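PDB 1T3B: Thiol:disulfide interchange protein dsbC from Haemophilus influenzae, which probably serves as a periplasmic thiol:disulfide oxidoreductase and disulfide isomerase, passing its disulfide to other proteins and reshuffling their disulfide bonds. Local coordinates for residues A[69-72]-A[77-80]; A[92-97]-A[138-143]; A[175-180]-A[184-189]; A[102-107]-A[118-123]. All blocks are in the same frame, centred on the assembly; numbering follows the deposited sequence.

Contact 1: residues A[69-72]-A[77-80]; sequences DKLN and EMIV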
loop_
_atom_site.group_PDB
_atom_site.type_symbol
_atom_site.label_atom_id
_atom_site.label_comp_id
_atom_site.label_asym_id
_atom_site.label_seq_id
_atom_site.Cartn_x
_atom_site.Cartn_y
_atom_site.Cartn_z
ATOM N N ASP A 69 4.534 -17.580 12.654
ATOM C CA ASP A 69 5.584 -18.594 12.698
ATOM C C ASP A 69 6.874 -17.911 13.139
ATOM O O ASP A 69 7.630 -18.447 13.948
ATOM C CB ASP A 69 5.803 -19.240 11.320
ATOM C CG ASP A 69 4.551 -19.906 10.769
ATOM O OD1 ASP A 69 3.654 -20.271 11.562
ATOM O OD2 ASP A 69 4.476 -20.081 9.531
ATOM N N LYS A 70 7.119 -16.727 12.586
ATOM C CA LYS A 70 8.299 -15.928 12.913
ATOM C C LYS A 70 8.354 -15.762 14.432
ATOM O O LYS A 70 9.349 -16.095 15.065
ATOM C CB LYS A 70 8.185 -14.559 12.229
ATOM C CG LYS A 70 9.215 -13.518 12.623
ATOM C CD LYS A 70 10.541 -13.751 11.953
ATOM C CE LYS A 70 11.325 -12.452 11.866
ATOM N NZ LYS A 70 10.518 -11.346 11.266
ATOM N N LEU A 71 7.267 -15.254 15.005
ATOM C CA LEU A 71 7.162 -15.047 16.445
ATOM C C LEU A 71 7.420 -16.357 17.186
ATOM O O LEU A 71 8.411 -16.492 17.901
ATOM C CB LEU A 71 5.773 -14.502 16.785
ATOM C CG LEU A 71 5.394 -14.364 18.253
ATOM C CD1 LEU A 71 4.458 -13.186 18.447
ATOM C CD2 LEU A 71 4.735 -15.624 18.703
ATOM N N ASN A 72 6.534 -17.327 17.007
ATOM C CA ASN A 72 6.699 -18.612 17.652
ATOM C C ASN A 72 8.139 -19.076 17.581
ATOM O O ASN A 72 8.676 -19.605 18.542
ATOM C CB ASN A 72 5.803 -19.647 16.993
ATOM C CG ASN A 72 4.406 -19.595 17.518
ATOM O OD1 ASN A 72 4.161 -18.969 18.538
ATOM N ND2 ASN A 72 3.478 -20.264 16.845
ATOM N N GLU A 77 13.122 -17.624 23.812
ATOM C CA GLU A 77 13.613 -16.300 24.183
ATOM C C GLU A 77 12.536 -15.619 24.999
ATOM O O GLU A 77 12.768 -14.614 25.678
ATOM C CB GLU A 77 13.931 -15.493 22.925
ATOM C CG GLU A 77 15.226 -15.919 22.269
ATOM C CD GLU A 77 15.456 -15.279 20.921
ATOM O OE1 GLU A 77 15.247 -14.061 20.794
ATOM O OE2 GLU A 77 15.861 -15.997 19.986
ATOM N N MET A 78 11.350 -16.206 24.923
ATOM C CA MET A 78 10.191 -15.719 25.637
ATOM C C MET A 78 10.308 -16.086 27.099
ATOM O O MET A 78 10.851 -17.129 27.433
ATOM C CB MET A 78 8.928 -16.338 25.042
ATOM C CG MET A 78 8.634 -15.836 23.646
ATOM S SD MET A 78 7.383 -16.798 22.800
ATOM C CE MET A 78 7.902 -16.563 21.146
ATOM N N ILE A 79 9.811 -15.212 27.967
ATOM C CA ILE A 79 9.836 -15.460 29.395
ATOM C C ILE A 79 8.455 -16.000 29.750
ATOM O O ILE A 79 7.534 -15.244 30.001
ATOM C CB ILE A 79 10.149 -14.172 30.156
ATOM C CG1 ILE A 79 11.485 -13.608 29.651
ATOM C CG2 ILE A 79 10.202 -14.463 31.648
ATOM C CD1 ILE A 79 12.100 -12.526 30.514
ATOM N N VAL A 80 8.331 -17.324 29.763
ATOM C CA VAL A 80 7.064 -18.005 30.009
ATOM C C VAL A 80 6.593 -18.189 31.447
ATOM O O VAL A 80 7.382 -18.407 32.353
ATOM C CB VAL A 80 7.074 -19.400 29.347
ATOM C CG1 VAL A 80 5.666 -19.939 29.223
ATOM C CG2 VAL A 80 7.747 -19.324 28.006
#
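The flat group met here is the peptide between Leu71 and Asn72, and the methyl CE of Met78 sits above its plane, out past its carbonyl oxygen. Met78 CE is 3.3 Å from Leu71 O. The contact joins the end of helix 63-72 to the start of strand 79-81, an edge strand of the mixed sheet of the thioredoxin fold, across a four-residue link. The Asn72 side-chain amide faces elsewhere: its OD1 is hydrogen-bonded to Arg119 NH2.

The helix lies in the region that links the N-terminal domain to the catalytic domain in DsbC proteins. Met78 spans the gap because CG stands anti to its own carbonyl carbon (chi1 -69°) and the chain runs extended beyond it. Its methyl therefore arrives at the last turn of the helix. The Leu71 and Met78 side chains cross at about a right angle, and a leucine branch methyl meets the end of the methionine chain.

Neighbours complete the surroundings. Phe177 and Leu173 of helix 166-177 pack on Leu71. Arg119 and Leu121 of strand 116-122 touch Met78. Glu77 OE2 forms a salt bridge with Lys169 NZ. The area buried between the two segments is small, 89 Å². The side-chain contact is made by a single pair of atoms, Leu71 CD2 and Met78 CE, 4.1 Å apart.

Contact 2: residues A[92-97]-A[138-143]; sequences VFMDIT and AIWTAK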
loop_
_atom_site.group_PDB
_atom_site.type_symbol
_atom_site.label_atom_id
_atom_site.label_comp_id
_atom_site.label_asym_id
_atom_site.label_seq_id
_atom_site.Cartn_x
_atom_site.Cartn_y
_atom_site.Cartn_z
ATOM N N VAL A 92 2.738 -11.775 24.868
ATOM C CA VAL A 92 2.556 -10.372 25.216
ATOM C C VAL A 92 3.818 -9.564 25.013
ATOM O O VAL A 92 4.889 -9.989 25.440
ATOM C CB VAL A 92 2.154 -10.252 26.692
ATOM C CG1 VAL A 92 2.050 -8.816 27.110
ATOM C CG2 VAL A 92 0.874 -10.975 26.920
ATOM N N PHE A 93 3.700 -8.414 24.350
ATOM C CA PHE A 93 4.855 -7.539 24.163
ATOM C C PHE A 93 4.811 -6.603 25.348
ATOM O O PHE A 93 3.839 -5.897 25.577
ATOM C CB PHE A 93 4.783 -6.776 22.848
ATOM C CG PHE A 93 5.107 -7.618 21.650
ATOM C CD1 PHE A 93 4.135 -8.414 21.057
ATOM C CD2 PHE A 93 6.396 -7.638 21.127
ATOM C CE1 PHE A 93 4.445 -9.219 19.959
ATOM C CE2 PHE A 93 6.713 -8.434 20.038
ATOM C CZ PHE A 93 5.736 -9.226 19.453
ATOM N N MET A 94 5.879 -6.597 26.116
ATOM C CA MET A 94 5.868 -5.823 27.325
ATOM C C MET A 94 7.072 -4.921 27.522
ATOM O O MET A 94 8.124 -5.137 26.932
ATOM C CB MET A 94 5.712 -6.820 28.467
ATOM C CG MET A 94 5.868 -6.268 29.831
ATOM S SD MET A 94 6.966 -7.358 30.736
ATOM C CE MET A 94 8.529 -6.739 30.237
ATOM N N ASP A 95 6.890 -3.889 28.339
ATOM C CA ASP A 95 7.946 -2.937 28.654
ATOM C C ASP A 95 7.993 -2.844 30.177
ATOM O O ASP A 95 6.963 -2.912 30.836
ATOM C CB ASP A 95 7.634 -1.573 28.039
ATOM C CG ASP A 95 8.812 -0.623 28.106
ATOM O OD1 ASP A 95 9.349 -0.426 29.222
ATOM O OD2 ASP A 95 9.200 -0.076 27.049
ATOM N N ILE A 96 9.181 -2.680 30.738
ATOM C CA ILE A 96 9.327 -2.652 32.186
ATOM C C ILE A 96 8.952 -1.351 32.855
ATOM O O ILE A 96 8.799 -1.289 34.076
ATOM C CB ILE A 96 10.761 -3.036 32.595
ATOM C CG1 ILE A 96 11.766 -2.156 31.860
ATOM C CG2 ILE A 96 11.013 -4.483 32.267
ATOM C CD1 ILE A 96 13.178 -2.439 32.215
ATOM N N THR A 97 8.793 -0.313 32.058
ATOM C CA THR A 97 8.442 0.985 32.601
ATOM C C THR A 97 6.997 1.319 32.245
ATOM O O THR A 97 6.655 2.487 32.080
ATOM C CB THR A 97 9.351 2.067 32.006
ATOM O OG1 THR A 97 9.231 2.051 30.570
ATOM C CG2 THR A 97 10.802 1.828 32.412
ATOM N N ALA A 138 19.457 -7.388 29.541
ATOM C CA ALA A 138 20.013 -8.128 30.648
ATOM C C ALA A 138 18.980 -9.124 31.136
ATOM O O ALA A 138 19.269 -10.309 31.269
ATOM C CB ALA A 138 20.392 -7.183 31.766
ATOM N N ILE A 139 17.769 -8.646 31.390
ATOM C CA ILE A 139 16.709 -9.507 31.889
ATOM C C ILE A 139 16.357 -10.668 30.982
ATOM O O ILE A 139 16.201 -11.784 31.448
ATOM C CB ILE A 139 15.409 -8.713 32.144
ATOM C CG1 ILE A 139 15.632 -7.677 33.235
ATOM C CG2 ILE A 139 14.301 -9.650 32.556
ATOM C CD1 ILE A 139 14.468 -6.726 33.404
ATOM N N TRP A 140 16.231 -10.401 29.690
ATOM C CA TRP A 140 15.846 -11.423 28.727
ATOM C C TRP A 140 16.894 -12.483 28.425
ATOM O O TRP A 140 16.562 -13.564 27.929
ATOM C CB TRP A 140 15.395 -10.751 27.426
ATOM C CG TRP A 140 13.913 -10.776 27.232
ATOM C CD1 TRP A 140 13.189 -11.686 26.504
ATOM C CD2 TRP A 140 12.962 -9.912 27.852
ATOM N NE1 TRP A 140 11.845 -11.442 26.646
ATOM C CE2 TRP A 140 11.679 -10.359 27.469
ATOM C CE3 TRP A 140 13.068 -8.809 28.698
ATOM C CZ2 TRP A 140 10.515 -9.738 27.905
ATOM C CZ3 TRP A 140 11.927 -8.193 29.130
ATOM C CH2 TRP A 140 10.661 -8.658 28.737
ATOM N N THR A 141 18.154 -12.170 28.730
ATOM C CA THR A 141 19.276 -13.081 28.485
ATOM C C THR A 141 19.912 -13.619 29.764
ATOM O O THR A 141 20.888 -14.371 29.711
ATOM C CB THR A 141 20.383 -12.392 27.670
ATOM O OG1 THR A 141 20.808 -11.213 28.359
ATOM C CG2 THR A 141 19.882 -12.021 26.286
ATOM N N ALA A 142 19.353 -13.234 30.908
ATOM C CA ALA A 142 19.853 -13.654 32.212
ATOM C C ALA A 142 19.929 -15.178 32.349
ATOM O O ALA A 142 19.624 -15.890 31.401
ATOM C CB ALA A 142 18.967 -13.071 33.290
ATOM N N LYS A 143 20.334 -15.680 33.519
ATOM C CA LYS A 143 20.431 -17.129 33.723
ATOM C C LYS A 143 19.080 -17.784 33.982
ATOM O O LYS A 143 18.902 -18.973 33.739
ATOM C CB LYS A 143 21.408 -17.452 34.857
ATOM C CG LYS A 143 22.720 -18.061 34.358
ATOM C CD LYS A 143 23.635 -18.539 35.501
ATOM C CE LYS A 143 22.888 -19.425 36.494
ATOM N NZ LYS A 143 22.089 -20.473 35.813
#
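This contact ties the central sheet of the thioredoxin fold, just before the redox-active cysteines, to the helical part that lies against it. Strand 88-94 and the loop after it lead into Cys98, and the last turns of helix 131-141 face them. Two apolar pairs make the contact. Met94 CE comes in at the edge of the Trp140 indole, in the ring plane, 3.2 Å from CH2. The methyl thus abuts the rim of the six-membered ring and does not lie on a face. Met94 CG stands anti to the backbone N (chi1 172°), and the chain then bends at both later torsions, which swings the methyl to the indole. The side chain of Met94 also touches the CxxC residues.

The second pair is Ile96 CG2 and Ile139 CD1, 4.3 Å apart, a looser touch between branch ends. The loop that carries Ile96 is held by an Asx turn. Asp95 OD1 accepts from Thr97 N at 2.9 Å, nearly straight at 171°. The same oxygen accepts from Thr97 OG1 at 2.8 Å, from well above the carboxylate plane. Asp95 OD2 accepts a hydrogen bond from the backbone N of Arg125. On the helix side, the Trp140 ring meets His170 at a steep angle.

Dispersion and the burial of apolar surface hold the two segments together, with no polar pair between them, while the polar bonds fix the loop that presents Ile96.

Contact 3: residues A[175-180]-A[184-189]; sequences IQFGVR and SIVTST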
loop_
_atom_site.group_PDB
_atom_site.type_symbol
_atom_site.label_atom_id
_atom_site.label_comp_id
_atom_site.label_asym_id
_atom_site.label_seq_id
_atom_site.Cartn_x
_atom_site.Cartn_y
_atom_site.Cartn_z
ATOM N N ILE A 175 6.781 -4.393 15.702
ATOM C CA ILE A 175 6.343 -3.394 14.748
ATOM C C ILE A 175 5.660 -4.083 13.581
ATOM O O ILE A 175 4.586 -3.666 13.158
ATOM C CB ILE A 175 7.515 -2.535 14.272
ATOM C CG1 ILE A 175 8.076 -1.769 15.475
ATOM C CG2 ILE A 175 7.057 -1.569 13.195
ATOM C CD1 ILE A 175 9.158 -0.783 15.135
ATOM N N GLN A 176 6.266 -5.153 13.078
ATOM C CA GLN A 176 5.675 -5.905 11.979
ATOM C C GLN A 176 4.234 -6.251 12.323
ATOM O O GLN A 176 3.348 -6.213 11.470
ATOM C CB GLN A 176 6.444 -7.198 11.732
ATOM C CG GLN A 176 7.823 -7.014 11.131
ATOM C CD GLN A 176 8.462 -8.345 10.766
ATOM O OE1 GLN A 176 7.842 -9.169 10.095
ATOM N NE2 GLN A 176 9.705 -8.561 11.207
ATOM N N PHE A 177 4.004 -6.594 13.583
ATOM C CA PHE A 177 2.667 -6.936 14.038
ATOM C C PHE A 177 1.798 -5.693 14.205
ATOM O O PHE A 177 0.573 -5.785 14.285
ATOM C CB PHE A 177 2.747 -7.692 15.364
ATOM C CG PHE A 177 2.791 -9.182 15.210
ATOM C CD1 PHE A 177 1.629 -9.895 14.942
ATOM C CD2 PHE A 177 3.994 -9.868 15.295
ATOM C CE1 PHE A 177 1.664 -11.271 14.760
ATOM C CE2 PHE A 177 4.044 -11.248 15.114
ATOM C CZ PHE A 177 2.880 -11.951 14.845
ATOM N N GLY A 178 2.430 -4.528 14.257
ATOM C CA GLY A 178 1.679 -3.301 14.434
ATOM C C GLY A 178 1.547 -2.905 15.892
ATOM O O GLY A 178 0.591 -2.239 16.271
ATOM N N VAL A 179 2.500 -3.309 16.724
ATOM C CA VAL A 179 2.417 -2.940 18.126
ATOM C C VAL A 179 2.701 -1.450 18.216
ATOM O O VAL A 179 3.690 -0.970 17.669
ATOM C CB VAL A 179 3.442 -3.713 18.989
ATOM C CG1 VAL A 179 3.146 -3.489 20.477
ATOM C CG2 VAL A 179 3.392 -5.192 18.648
ATOM N N ARG A 180 1.835 -0.721 18.906
ATOM C CA ARG A 180 2.008 0.717 19.033
ATOM C C ARG A 180 2.005 1.176 20.488
ATOM O O ARG A 180 1.930 2.362 20.793
ATOM C CB ARG A 180 0.907 1.418 18.234
ATOM C CG ARG A 180 0.884 0.987 16.784
ATOM C CD ARG A 180 -0.259 1.606 16.028
ATOM N NE ARG A 180 -0.273 3.064 16.139
ATOM C CZ ARG A 180 -0.962 3.876 15.341
ATOM N NH1 ARG A 180 -1.705 3.384 14.356
ATOM N NH2 ARG A 180 -0.904 5.185 15.529
ATOM N N SER A 184 0.653 -5.548 24.765
ATOM C CA SER A 184 -0.041 -5.898 23.538
ATOM C C SER A 184 -0.008 -7.414 23.457
ATOM O O SER A 184 1.059 -7.997 23.338
ATOM C CB SER A 184 0.650 -5.276 22.319
ATOM O OG SER A 184 0.577 -3.860 22.347
ATOM N N ILE A 185 -1.186 -8.030 23.539
ATOM C CA ILE A 185 -1.361 -9.478 23.504
ATOM C C ILE A 185 -1.561 -10.026 22.095
ATOM O O ILE A 185 -2.506 -9.654 21.409
ATOM C CB ILE A 185 -2.598 -9.903 24.308
ATOM C CG1 ILE A 185 -2.485 -9.481 25.774
ATOM C CG2 ILE A 185 -2.786 -11.382 24.178
ATOM C CD1 ILE A 185 -3.038 -8.116 26.090
ATOM N N VAL A 186 -0.684 -10.922 21.662
ATOM C CA VAL A 186 -0.817 -11.520 20.339
ATOM C C VAL A 186 -1.380 -12.912 20.515
ATOM O O VAL A 186 -0.787 -13.760 21.170
ATOM C CB VAL A 186 0.525 -11.625 19.612
ATOM C CG1 VAL A 186 0.343 -12.360 18.297
ATOM C CG2 VAL A 186 1.082 -10.242 19.374
ATOM N N THR A 187 -2.539 -13.140 19.924
ATOM C CA THR A 187 -3.226 -14.417 20.020
ATOM C C THR A 187 -2.426 -15.560 19.417
ATOM O O THR A 187 -1.535 -15.342 18.608
ATOM C CB THR A 187 -4.595 -14.319 19.332
ATOM O OG1 THR A 187 -5.628 -14.673 20.264
ATOM C CG2 THR A 187 -4.647 -15.222 18.117
ATOM N N SER A 188 -2.747 -16.781 19.824
ATOM C CA SER A 188 -2.052 -17.956 19.315
ATOM C C SER A 188 -2.410 -18.220 17.862
ATOM O O SER A 188 -1.730 -18.981 17.176
ATOM C CB SER A 188 -2.389 -19.175 20.171
ATOM O OG SER A 188 -3.778 -19.224 20.454
ATOM N N THR A 189 -3.485 -17.591 17.401
ATOM C CA THR A 189 -3.932 -17.736 16.011
ATOM C C THR A 189 -3.435 -16.525 15.215
ATOM O O THR A 189 -4.044 -16.127 14.222
ATOM C CB THR A 189 -5.487 -17.812 15.896
ATOM O OG1 THR A 189 -6.062 -16.510 16.101
ATOM C CG2 THR A 189 -6.053 -18.794 16.928
#
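Ser184 opens strand 184-186, an edge strand of the thioredoxin-fold sheet, and meets Val179 from the loop after helix 166-177. Ser184 OG lies 3.2 Å from Val179 CG1. OG stands anti to the serine's carbonyl carbon (chi1 -65°). The valine methyl gives it only a close van der Waals touch; the polar partner of OG is Gly181 O, by a hydrogen bond. The short link between the segments has the Gly-Thr-Pro sequence, the place where thioredoxin-fold proteins carry their conserved cis-proline.

Ile185 comes next and packs on the other side of the strand, against Val90, Val92 and Leu202. Val186 then returns toward the helix. Its CG2 lies over one face of the Phe177 ring. Its other methyl, CG1, nears the ring at CE1. Phe93 of the neighbouring strand packs on both valines, and Leu71 lines the phenylalanine. The strand ends after Val186.

The helix is closed by a Schellman motif, with Gly178 at a positive phi of 92°, and this directs the chain out to Val179. Val186 CG1 is 3.9 Å from Phe177 CE1.

Contact 4: residues A[102-107]-A[118-123]; sequences HLLHQQ and VRYLAF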
loop_
_atom_site.group_PDB
_atom_site.type_symbol
_atom_site.label_atom_id
_atom_site.label_comp_id
_atom_site.label_asym_id
_atom_site.label_seq_id
_atom_site.Cartn_x
_atom_site.Cartn_y
_atom_site.Cartn_z
ATOM N N HIS A 102 2.866 -3.732 33.965
ATOM C CA HIS A 102 3.091 -4.094 35.340
ATOM C C HIS A 102 1.863 -4.784 35.908
ATOM O O HIS A 102 1.944 -5.908 36.401
ATOM C CB HIS A 102 3.416 -2.861 36.172
ATOM C CG HIS A 102 3.469 -3.137 37.638
ATOM N ND1 HIS A 102 4.499 -3.842 38.224
ATOM C CD2 HIS A 102 2.590 -2.860 38.630
ATOM C CE1 HIS A 102 4.253 -3.985 39.515
ATOM N NE2 HIS A 102 3.101 -3.399 39.787
ATOM N N LEU A 103 0.727 -4.096 35.828
ATOM C CA LEU A 103 -0.547 -4.602 36.330
ATOM C C LEU A 103 -0.845 -5.984 35.767
ATOM O O LEU A 103 -1.193 -6.896 36.505
ATOM C CB LEU A 103 -1.674 -3.636 35.955
ATOM C CG LEU A 103 -3.053 -3.927 36.555
ATOM C CD1 LEU A 103 -2.963 -3.806 38.063
ATOM C CD2 LEU A 103 -4.091 -2.951 36.000
ATOM N N LEU A 104 -0.708 -6.132 34.457
ATOM C CA LEU A 104 -0.939 -7.415 33.818
ATOM C C LEU A 104 -0.075 -8.480 34.492
ATOM O O LEU A 104 -0.510 -9.596 34.739
ATOM C CB LEU A 104 -0.623 -7.296 32.320
ATOM C CG LEU A 104 -0.053 -8.395 31.409
ATOM C CD1 LEU A 104 -0.526 -9.782 31.776
ATOM C CD2 LEU A 104 -0.479 -8.064 29.992
ATOM N N HIS A 105 1.151 -8.108 34.819
ATOM C CA HIS A 105 2.082 -9.023 35.452
ATOM C C HIS A 105 1.631 -9.439 36.850
ATOM O O HIS A 105 1.767 -10.602 37.239
ATOM C CB HIS A 105 3.463 -8.379 35.517
ATOM C CG HIS A 105 4.569 -9.355 35.761
ATOM N ND1 HIS A 105 4.779 -9.957 36.982
ATOM C CD2 HIS A 105 5.508 -9.860 34.927
ATOM C CE1 HIS A 105 5.798 -10.788 36.891
ATOM N NE2 HIS A 105 6.258 -10.748 35.653
ATOM N N GLN A 106 1.088 -8.492 37.607
ATOM C CA GLN A 106 0.626 -8.793 38.952
ATOM C C GLN A 106 -0.526 -9.775 38.953
ATOM O O GLN A 106 -1.022 -10.139 40.005
ATOM C CB GLN A 106 0.178 -7.523 39.661
ATOM C CG GLN A 106 1.302 -6.590 40.030
ATOM C CD GLN A 106 0.833 -5.444 40.899
ATOM O OE1 GLN A 106 0.020 -4.628 40.480
ATOM N NE2 GLN A 106 1.341 -5.384 42.124
ATOM N N GLN A 107 -0.946 -10.212 37.776
ATOM C CA GLN A 107 -2.068 -11.129 37.687
ATOM C C GLN A 107 -1.785 -12.392 36.905
ATOM O O GLN A 107 -2.712 -13.036 36.410
ATOM C CB GLN A 107 -3.258 -10.409 37.069
ATOM C CG GLN A 107 -3.634 -9.156 37.832
ATOM C CD GLN A 107 -4.647 -8.308 37.118
ATOM O OE1 GLN A 107 -5.697 -8.795 36.729
ATOM N NE2 GLN A 107 -4.343 -7.029 36.949
ATOM N N VAL A 118 1.037 -17.130 29.725
ATOM C CA VAL A 118 1.554 -15.843 29.276
ATOM C C VAL A 118 3.023 -15.956 28.871
ATOM O O VAL A 118 3.850 -16.418 29.637
ATOM C CB VAL A 118 1.388 -14.775 30.376
ATOM C CG1 VAL A 118 1.926 -13.444 29.897
ATOM C CG2 VAL A 118 -0.080 -14.639 30.747
ATOM N N ARG A 119 3.341 -15.540 27.651
ATOM C CA ARG A 119 4.707 -15.608 27.143
ATOM C C ARG A 119 5.183 -14.207 26.769
ATOM O O ARG A 119 4.638 -13.588 25.867
ATOM C CB ARG A 119 4.757 -16.520 25.916
ATOM C CG ARG A 119 3.821 -17.720 26.004
ATOM C CD ARG A 119 4.127 -18.763 24.938
ATOM N NE ARG A 119 4.140 -18.183 23.601
ATOM C CZ ARG A 119 4.356 -18.867 22.485
ATOM N NH1 ARG A 119 4.579 -20.173 22.536
ATOM N NH2 ARG A 119 4.345 -18.242 21.316
ATOM N N TYR A 120 6.200 -13.709 27.457
ATOM C CA TYR A 120 6.688 -12.370 27.185
ATOM C C TYR A 120 7.801 -12.242 26.169
ATOM O O TYR A 120 8.754 -13.017 26.144
ATOM C CB TYR A 120 7.183 -11.673 28.457
ATOM C CG TYR A 120 6.161 -11.389 29.527
ATOM C CD1 TYR A 120 5.059 -10.565 29.292
ATOM C CD2 TYR A 120 6.322 -11.915 30.796
ATOM C CE1 TYR A 120 4.148 -10.278 30.313
ATOM C CE2 TYR A 120 5.423 -11.635 31.809
ATOM C CZ TYR A 120 4.347 -10.825 31.567
ATOM O OH TYR A 120 3.479 -10.601 32.601
ATOM N N LEU A 121 7.651 -11.207 25.355
ATOM C CA LEU A 121 8.602 -10.804 24.345
ATOM C C LEU A 121 8.870 -9.378 24.795
ATOM O O LEU A 121 8.022 -8.764 25.432
ATOM C CB LEU A 121 7.958 -10.812 22.965
ATOM C CG LEU A 121 7.936 -12.180 22.302
ATOM C CD1 LEU A 121 7.227 -12.121 20.993
ATOM C CD2 LEU A 121 9.363 -12.632 22.095
ATOM N N ALA A 122 10.036 -8.842 24.479
ATOM C CA ALA A 122 10.338 -7.493 24.905
ATOM C C ALA A 122 9.928 -6.459 23.876
ATOM O O ALA A 122 9.949 -6.700 22.669
ATOM C CB ALA A 122 11.825 -7.351 25.205
ATOM N N PHE A 123 9.556 -5.290 24.369
ATOM C CA PHE A 123 9.194 -4.221 23.485
ATOM C C PHE A 123 9.600 -2.894 24.088
ATOM O O PHE A 123 8.761 -2.173 24.623
ATOM C CB PHE A 123 7.694 -4.216 23.203
ATOM C CG PHE A 123 7.312 -3.331 22.054
ATOM C CD1 PHE A 123 7.447 -3.774 20.740
ATOM C CD2 PHE A 123 6.890 -2.024 22.278
ATOM C CE1 PHE A 123 7.173 -2.934 19.674
ATOM C CE2 PHE A 123 6.614 -1.173 21.214
ATOM C CZ PHE A 123 6.758 -1.631 19.913
#
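This is a buried helix-to-strand contact made round a tyrosine, between helix 99-105, which starts at the CxxC site, and strand 116-122 of the sheet. Tyr120 points at the helix, and its hydroxyl ends beside His105. Tyr120 OH is 3.2 Å from His105 CD2. It also lies 3.5 Å from His105 CA, so it rests against the root of the side chain as well. The ring planes are nearly parallel, at 6°, and meet rim to rim, centroids 5.6 Å apart. Neither covers the other.

The histidine has CG anti to its backbone N (chi1 -163°), which brings the imidazole, by its CD2 side, to the hydroxyl end of the phenol. The two side chains cross at about a right angle. His105 NE2 is hydrogen-bonded to Tyr81 OH, and the Tyr81 ring stands steeply to both rings. Leu104 slides past the phenol in the opposite direction, its CD1 4.2 Å from Tyr120 OH. Val118 CG1 packs over one face of the tyrosine, offset toward the rim.

Strands 88-94 and 116-122 are parallel neighbours, with this helix and helix 108-113 between them in the chain. The arrangement is the beta-alpha-beta crossover of the thioredoxin fold, with its redox-active Cys98-Cys101 disulfide at the helix start.

How the contacts relate
From the N terminus, contact 1 comes first and closes a four-residue link between helix 63-72 and strand 79-81. Contact 2 then closes the longest loop, 40 residues, from strand 88-94 to helix 131-141. Contact 4 is nested inside that loop and holds the CxxC helix to strand 116-122. Contact 3 follows last, closing a three-residue link between helix 166-177 and strand 184-186. None cross. All four reach the same mixed sheet. Strand 79-81 bonds to 116-122 through Ile79 and Tyr120, 116-122 to 88-94 through Arg119 and Val92, and 88-94 to 184-186 through Phe93 and Ser184.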